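Local coordinates for fucolectin-related protein (Streptococcus pneumoniae, PDB 2WMF), which probably hydrolyses host blood-group carbohydrate antigens as the catalytic module of a family 98 glycoside hydrolase, at residues A[29-34]-A[142-147]; A[162-167]-A[197-202]. One frame throughout, in Å; residues are numbered along the deposited sequence.

Interaction 1 of 2, residues A[29-34]-A[142-147]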
loop_
_atom_site.group_PDB
_atom_site.type_symbol
_atom_site.label_atom_id
_atom_site.label_comp_id
_atom_site.label_asym_id
_atom_site.label_seq_id
_atom_site.Cartn_x
_atom_site.Cartn_y
_atom_site.Cartn_z
ATOM N N MET A 29 -14.496 16.841 -10.961
ATOM C CA MET A 29 -13.325 16.002 -10.840
ATOM C C MET A 29 -13.401 14.874 -11.876
ATOM O O MET A 29 -14.469 14.265 -12.135
ATOM C CB MET A 29 -13.206 15.470 -9.423
ATOM C CG MET A 29 -13.014 16.537 -8.362
ATOM S SD MET A 29 -11.496 17.475 -8.541
ATOM C CE MET A 29 -10.237 16.193 -8.315
ATOM N N ARG A 30 -12.251 14.600 -12.477
ATOM C CA ARG A 30 -12.138 13.532 -13.458
ATOM C C ARG A 30 -12.173 12.114 -12.871
ATOM O O ARG A 30 -12.488 11.172 -13.576
ATOM C CB ARG A 30 -10.853 13.712 -14.275
ATOM C CG ARG A 30 -10.847 14.976 -15.128
ATOM C CD ARG A 30 -9.622 15.042 -16.103
ATOM N NE ARG A 30 -9.723 16.231 -16.968
ATOM C CZ ARG A 30 -9.388 16.298 -18.247
ATOM N NH1 ARG A 30 -8.852 15.302 -18.897
ATOM N NH2 ARG A 30 -9.656 17.418 -18.909
ATOM N N THR A 31 -11.776 12.016 -11.605
ATOM C CA THR A 31 -11.810 10.780 -10.811
ATOM C C THR A 31 -12.354 11.151 -9.438
ATOM O O THR A 31 -11.952 12.172 -8.890
ATOM C CB THR A 31 -10.391 10.166 -10.647
ATOM O OG1 THR A 31 -9.738 10.106 -11.921
ATOM C CG2 THR A 31 -10.482 8.763 -9.980
ATOM N N THR A 32 -13.286 10.353 -8.911
ATOM C CA THR A 32 -13.780 10.498 -7.562
ATOM C C THR A 32 -12.918 9.567 -6.694
ATOM O O THR A 32 -12.915 8.353 -6.889
ATOM C CB THR A 32 -15.248 10.121 -7.469
ATOM O OG1 THR A 32 -15.999 11.066 -8.238
ATOM C CG2 THR A 32 -15.731 10.127 -6.049
ATOM N N ILE A 33 -12.146 10.178 -5.803
ATOM C CA ILE A 33 -11.243 9.449 -4.897
ATOM C C ILE A 33 -11.575 9.855 -3.472
ATOM O O ILE A 33 -11.465 11.028 -3.110
ATOM C CB ILE A 33 -9.736 9.775 -5.157
ATOM C CG1 ILE A 33 -9.384 9.565 -6.624
ATOM C CG2 ILE A 33 -8.869 8.925 -4.215
ATOM C CD1 ILE A 33 -7.956 9.988 -7.023
ATOM N N ASN A 34 -11.999 8.881 -2.661
ATOM C CA ASN A 34 -12.299 9.084 -1.262
ATOM C C ASN A 34 -12.441 7.694 -0.638
ATOM O O ASN A 34 -12.292 6.678 -1.322
ATOM C CB ASN A 34 -13.577 9.921 -1.034
ATOM C CG ASN A 34 -14.794 9.329 -1.710
ATOM O OD1 ASN A 34 -15.143 8.190 -1.443
ATOM N ND2 ASN A 34 -15.485 10.133 -2.567
ATOM N N VAL A 142 -9.710 10.931 -21.228
ATOM C CA VAL A 142 -9.140 9.772 -20.471
ATOM C C VAL A 142 -7.934 10.159 -19.601
ATOM O O VAL A 142 -7.538 9.374 -18.746
ATOM C CB VAL A 142 -8.735 8.571 -21.368
ATOM C CG1 VAL A 142 -9.963 7.963 -22.076
ATOM C CG2 VAL A 142 -7.654 8.940 -22.334
ATOM N N LEU A 143 -7.348 11.328 -19.821
ATOM C CA LEU A 143 -6.180 11.745 -19.041
ATOM C C LEU A 143 -6.669 12.236 -17.675
ATOM O O LEU A 143 -7.210 13.312 -17.563
ATOM C CB LEU A 143 -5.367 12.808 -19.764
ATOM C CG LEU A 143 -4.116 13.310 -19.022
ATOM C CD1 LEU A 143 -3.196 12.110 -18.609
ATOM C CD2 LEU A 143 -3.330 14.411 -19.787
ATOM N N LYS A 144 -6.407 11.444 -16.636
ATOM C CA LYS A 144 -6.925 11.693 -15.298
ATOM C C LYS A 144 -5.954 12.408 -14.379
ATOM O O LYS A 144 -6.356 12.920 -13.339
ATOM C CB LYS A 144 -7.390 10.370 -14.630
ATOM C CG LYS A 144 -8.414 9.582 -15.452
ATOM C CD LYS A 144 -9.665 10.450 -15.670
ATOM C CE LYS A 144 -10.812 9.642 -16.182
ATOM N NZ LYS A 144 -10.383 8.977 -17.331
ATOM N N GLY A 145 -4.701 12.534 -14.788
ATOM C CA GLY A 145 -3.690 13.166 -13.955
ATOM C C GLY A 145 -2.298 12.698 -14.290
ATOM O O GLY A 145 -2.057 12.039 -15.313
ATOM N N VAL A 146 -1.373 13.038 -13.392
ATOM C CA VAL A 146 0.046 12.761 -13.611
ATOM C C VAL A 146 0.702 12.327 -12.291
ATOM O O VAL A 146 0.177 12.603 -11.220
ATOM C CB VAL A 146 0.808 13.960 -14.205
ATOM C CG1 VAL A 146 0.194 14.315 -15.558
ATOM C CG2 VAL A 146 0.835 15.182 -13.262
ATOM N N LEU A 147 1.872 11.712 -12.413
ATOM C CA LEU A 147 2.643 11.206 -11.283
ATOM C C LEU A 147 4.072 11.753 -11.274
ATOM O O LEU A 147 4.701 11.920 -12.337
ATOM C CB LEU A 147 2.730 9.702 -11.328
ATOM C CG LEU A 147 1.415 8.942 -11.135
ATOM C CD1 LEU A 147 1.040 8.136 -12.374
ATOM C CD2 LEU A 147 1.502 8.085 -9.845
HETATM O O HOH W 1 -8.498 12.494 -11.755
#

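Interaction 2 of 2, residues A[162-167]-A[197-202]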
loop_
_atom_site.group_PDB
_atom_site.type_symbol
_atom_site.label_atom_id
_atom_site.label_comp_id
_atom_site.label_asym_id
_atom_site.label_seq_id
_atom_site.Cartn_x
_atom_site.Cartn_y
_atom_site.Cartn_z
ATOM N N HIS A 162 8.252 22.740 -9.248
ATOM C CA HIS A 162 7.758 22.200 -10.517
ATOM C C HIS A 162 6.473 21.403 -10.244
ATOM O O HIS A 162 5.550 21.425 -11.031
ATOM C CB HIS A 162 8.780 21.341 -11.234
ATOM C CG HIS A 162 9.908 22.114 -11.830
ATOM N ND1 HIS A 162 10.921 21.516 -12.554
ATOM C CD2 HIS A 162 10.179 23.435 -11.805
ATOM C CE1 HIS A 162 11.784 22.452 -12.942
ATOM N NE2 HIS A 162 11.345 23.628 -12.516
ATOM N N SER A 163 6.471 20.636 -9.163
ATOM C CA SER A 163 5.294 19.857 -8.770
ATOM C C SER A 163 4.094 20.770 -8.511
ATOM O O SER A 163 2.959 20.480 -8.942
ATOM C CB SER A 163 5.618 18.955 -7.543
ATOM O OG SER A 163 6.565 17.934 -7.867
ATOM N N ALA A 164 4.356 21.892 -7.855
ATOM C CA ALA A 164 3.322 22.905 -7.565
ATOM C C ALA A 164 2.695 23.431 -8.865
ATOM O O ALA A 164 1.469 23.597 -8.950
ATOM C CB ALA A 164 3.920 24.049 -6.717
ATOM N N LYS A 165 3.524 23.657 -9.879
ATOM C CA LYS A 165 2.992 24.178 -11.149
ATOM C C LYS A 165 2.133 23.119 -11.824
ATOM O O LYS A 165 1.050 23.420 -12.346
ATOM C CB LYS A 165 4.109 24.617 -12.080
ATOM C CG LYS A 165 3.591 25.234 -13.366
ATOM C CD LYS A 165 2.959 26.648 -13.190
ATOM C CE LYS A 165 1.904 26.890 -14.232
ATOM N NZ LYS A 165 0.719 26.051 -13.836
ATOM N N TYR A 166 2.592 21.876 -11.833
ATOM C CA TYR A 166 1.769 20.826 -12.440
ATOM C C TYR A 166 0.463 20.601 -11.666
ATOM O O TYR A 166 -0.608 20.388 -12.283
ATOM C CB TYR A 166 2.521 19.512 -12.536
ATOM C CG TYR A 166 3.685 19.471 -13.523
ATOM C CD1 TYR A 166 3.524 19.819 -14.886
ATOM C CD2 TYR A 166 4.925 19.042 -13.096
ATOM C CE1 TYR A 166 4.602 19.739 -15.764
ATOM C CE2 TYR A 166 5.971 18.930 -13.947
ATOM C CZ TYR A 166 5.836 19.292 -15.280
ATOM O OH TYR A 166 6.939 19.168 -16.101
ATOM N N LEU A 167 0.535 20.683 -10.339
ATOM C CA LEU A 167 -0.670 20.566 -9.506
ATOM C C LEU A 167 -1.713 21.650 -9.910
ATOM O O LEU A 167 -2.909 21.375 -9.975
ATOM C CB LEU A 167 -0.272 20.654 -8.027
ATOM C CG LEU A 167 -1.404 20.718 -6.982
ATOM C CD1 LEU A 167 -2.362 19.509 -7.076
ATOM C CD2 LEU A 167 -0.765 20.870 -5.564
ATOM N N PHE A 197 4.014 24.286 -0.392
ATOM C CA PHE A 197 3.113 24.458 0.756
ATOM C C PHE A 197 1.889 25.312 0.380
ATOM O O PHE A 197 0.725 24.933 0.664
ATOM C CB PHE A 197 3.873 24.992 1.961
ATOM C CG PHE A 197 3.028 25.203 3.185
ATOM C CD1 PHE A 197 2.395 24.135 3.817
ATOM C CD2 PHE A 197 2.913 26.463 3.762
ATOM C CE1 PHE A 197 1.639 24.335 4.951
ATOM C CE2 PHE A 197 2.168 26.657 4.908
ATOM C CZ PHE A 197 1.541 25.596 5.506
ATOM N N GLU A 198 2.132 26.439 -0.286
ATOM C CA GLU A 198 1.060 27.295 -0.773
ATOM C C GLU A 198 0.150 26.544 -1.767
ATOM O O GLU A 198 -1.101 26.616 -1.678
ATOM C CB GLU A 198 1.617 28.570 -1.406
ATOM C CG GLU A 198 0.627 29.363 -2.206
ATOM C CD GLU A 198 -0.345 30.160 -1.379
ATOM O OE1 GLU A 198 -1.265 30.771 -1.998
ATOM O OE2 GLU A 198 -0.198 30.234 -0.142
ATOM N N ALA A 199 0.751 25.862 -2.740
ATOM C CA ALA A 199 -0.054 25.078 -3.718
ATOM C C ALA A 199 -0.893 23.989 -3.049
ATOM O O ALA A 199 -2.020 23.705 -3.478
ATOM C CB ALA A 199 0.829 24.499 -4.825
ATOM N N SER A 200 -0.323 23.354 -2.024
ATOM C CA SER A 200 -1.056 22.312 -1.288
ATOM C C SER A 200 -2.293 22.879 -0.566
ATOM O O SER A 200 -3.381 22.297 -0.570
ATOM C CB SER A 200 -0.142 21.572 -0.306
ATOM O OG SER A 200 0.878 20.888 -1.032
ATOM N N GLN A 201 -2.119 24.031 0.044
ATOM C CA GLN A 201 -3.212 24.681 0.735
ATOM C C GLN A 201 -4.339 25.086 -0.233
ATOM O O GLN A 201 -5.544 25.057 0.133
ATOM C CB GLN A 201 -2.693 25.919 1.457
ATOM C CG GLN A 201 -1.856 25.610 2.657
ATOM C CD GLN A 201 -1.303 26.859 3.300
ATOM O OE1 GLN A 201 -0.360 27.492 2.787
ATOM N NE2 GLN A 201 -1.841 27.198 4.423
ATOM N N LYS A 202 -3.981 25.464 -1.454
ATOM C CA LYS A 202 -4.994 25.883 -2.445
ATOM C C LYS A 202 -5.647 24.678 -3.126
ATOM O O LYS A 202 -6.867 24.626 -3.325
ATOM C CB LYS A 202 -4.373 26.748 -3.551
ATOM C CG LYS A 202 -3.887 28.134 -3.188
ATOM C CD LYS A 202 -3.244 28.739 -4.430
ATOM C CE LYS A 202 -3.050 30.251 -4.333
ATOM N NZ LYS A 202 -1.621 30.669 -4.635
#

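Interaction 1 of 2, residues A[29-34]-A[142-147]
R30 and K144 bring their CA atoms to 5.8 Å where the irregular segment 29-34, leading into the first barrel strand, passes the start of strand 143-149. This strand is the fourth of the parallel eight-stranded (beta/alpha)8 barrel, and the contact lies at its N-terminal end. R30 suits the place because its guanidinium offers several N-H donors to a cluster of backbone carbonyls. Extended from CG to NE, it reaches L143 and donates from NH1 to L143 O at 2.9 Å. The bond is bent (N-H...O 143°), and the oxygen sits 23° out of the guanidinium plane. Y173 O takes NE, F137 O takes NH2 and Y140 O shares NH1, so the guanidinium is fixed in rotation by carbonyls from two parts of the chain, residues 137-143 and Y173. K144 contributes mainly its methylenes: CD lies 3.7 Å from R30 CB, and CE 3.5 Å from R30 O. Bends at chi2 and chi4 fold the lysine back, and NZ bonds V142 O from above the carbonyl plane. T31 crosses the lysine chain at about a right angle, OG1 being 3.6 Å from K144 CB. A water oxygen lies 2.7 Å from T31 OG1 and donates to K144 O.

Interaction 2 of 2, residues A[162-167]-A[197-202]
A164 and A199 meet methyl to methyl, their CB atoms 3.7 Å apart, at the point where helix 159-172 runs beside helix 194-203. The segment axes are inclined by 24° and approach to 9.3 Å, with the CA atoms of the two alanines 5.6 Å apart. Alanine fits both positions, since a single methyl on each helix is small enough to let the backbones come near. One turn further along the first helix, L167 supplies the larger apolar piece. Its CG stands anti to the backbone N (chi1 173°), and the CD2 branch reaches over to the second helix, 4.0 Å from A199 CB and 3.7 Å from A199 O. A199 is thus touched by both residues of the first helix that take part, and the contact across these segments is purely van der Waals, without a hydrogen bond. S200 lies at the margin, where L167 CD2 comes 4.3 Å from its backbone N; its hydroxyl is bonded to F196 O in its own helix, which lets a small polar residue sit in a buried place.

The outer side of helix 194-203 is quite different. E198 and K202, both exposed and one turn apart, form a salt bridge within the helix, K202 NZ lying 2.7 Å from E198 OE1 on the anti lone pair of that oxygen. Long charged chains suit this surface, and neither touches segment 162-167. On the inward side, S163, Y166 and L167 all touch F177 of strand 176-180, the fifth strand of the barrel. Such side-by-side, nearly parallel packing of neighbouring helices outside the strands is typical of the helical layer of a (beta/alpha)8 barrel.

In the fold
Both contacts belong to the same (beta/alpha)8 barrel, and they come in series along the chain: interaction 1 closes at strand 143-149, and helix 159-172, which follows that strand, opens interaction 2. Their centres are about 16 Å apart and their nearest atoms about 5 Å, so they do not touch. Strand 176-180 links them, for H176 meets M29 and I33 of the 29-34 segment while the next residue, F177, packs against V146 of the fourth strand and against helix 159-172. Interaction 1 thus joins the segment preceding the first strand to the N-terminal end of the fourth, whereas interaction 2 joins two helices of the layer outside the strands, both on the same side of the chain's centre.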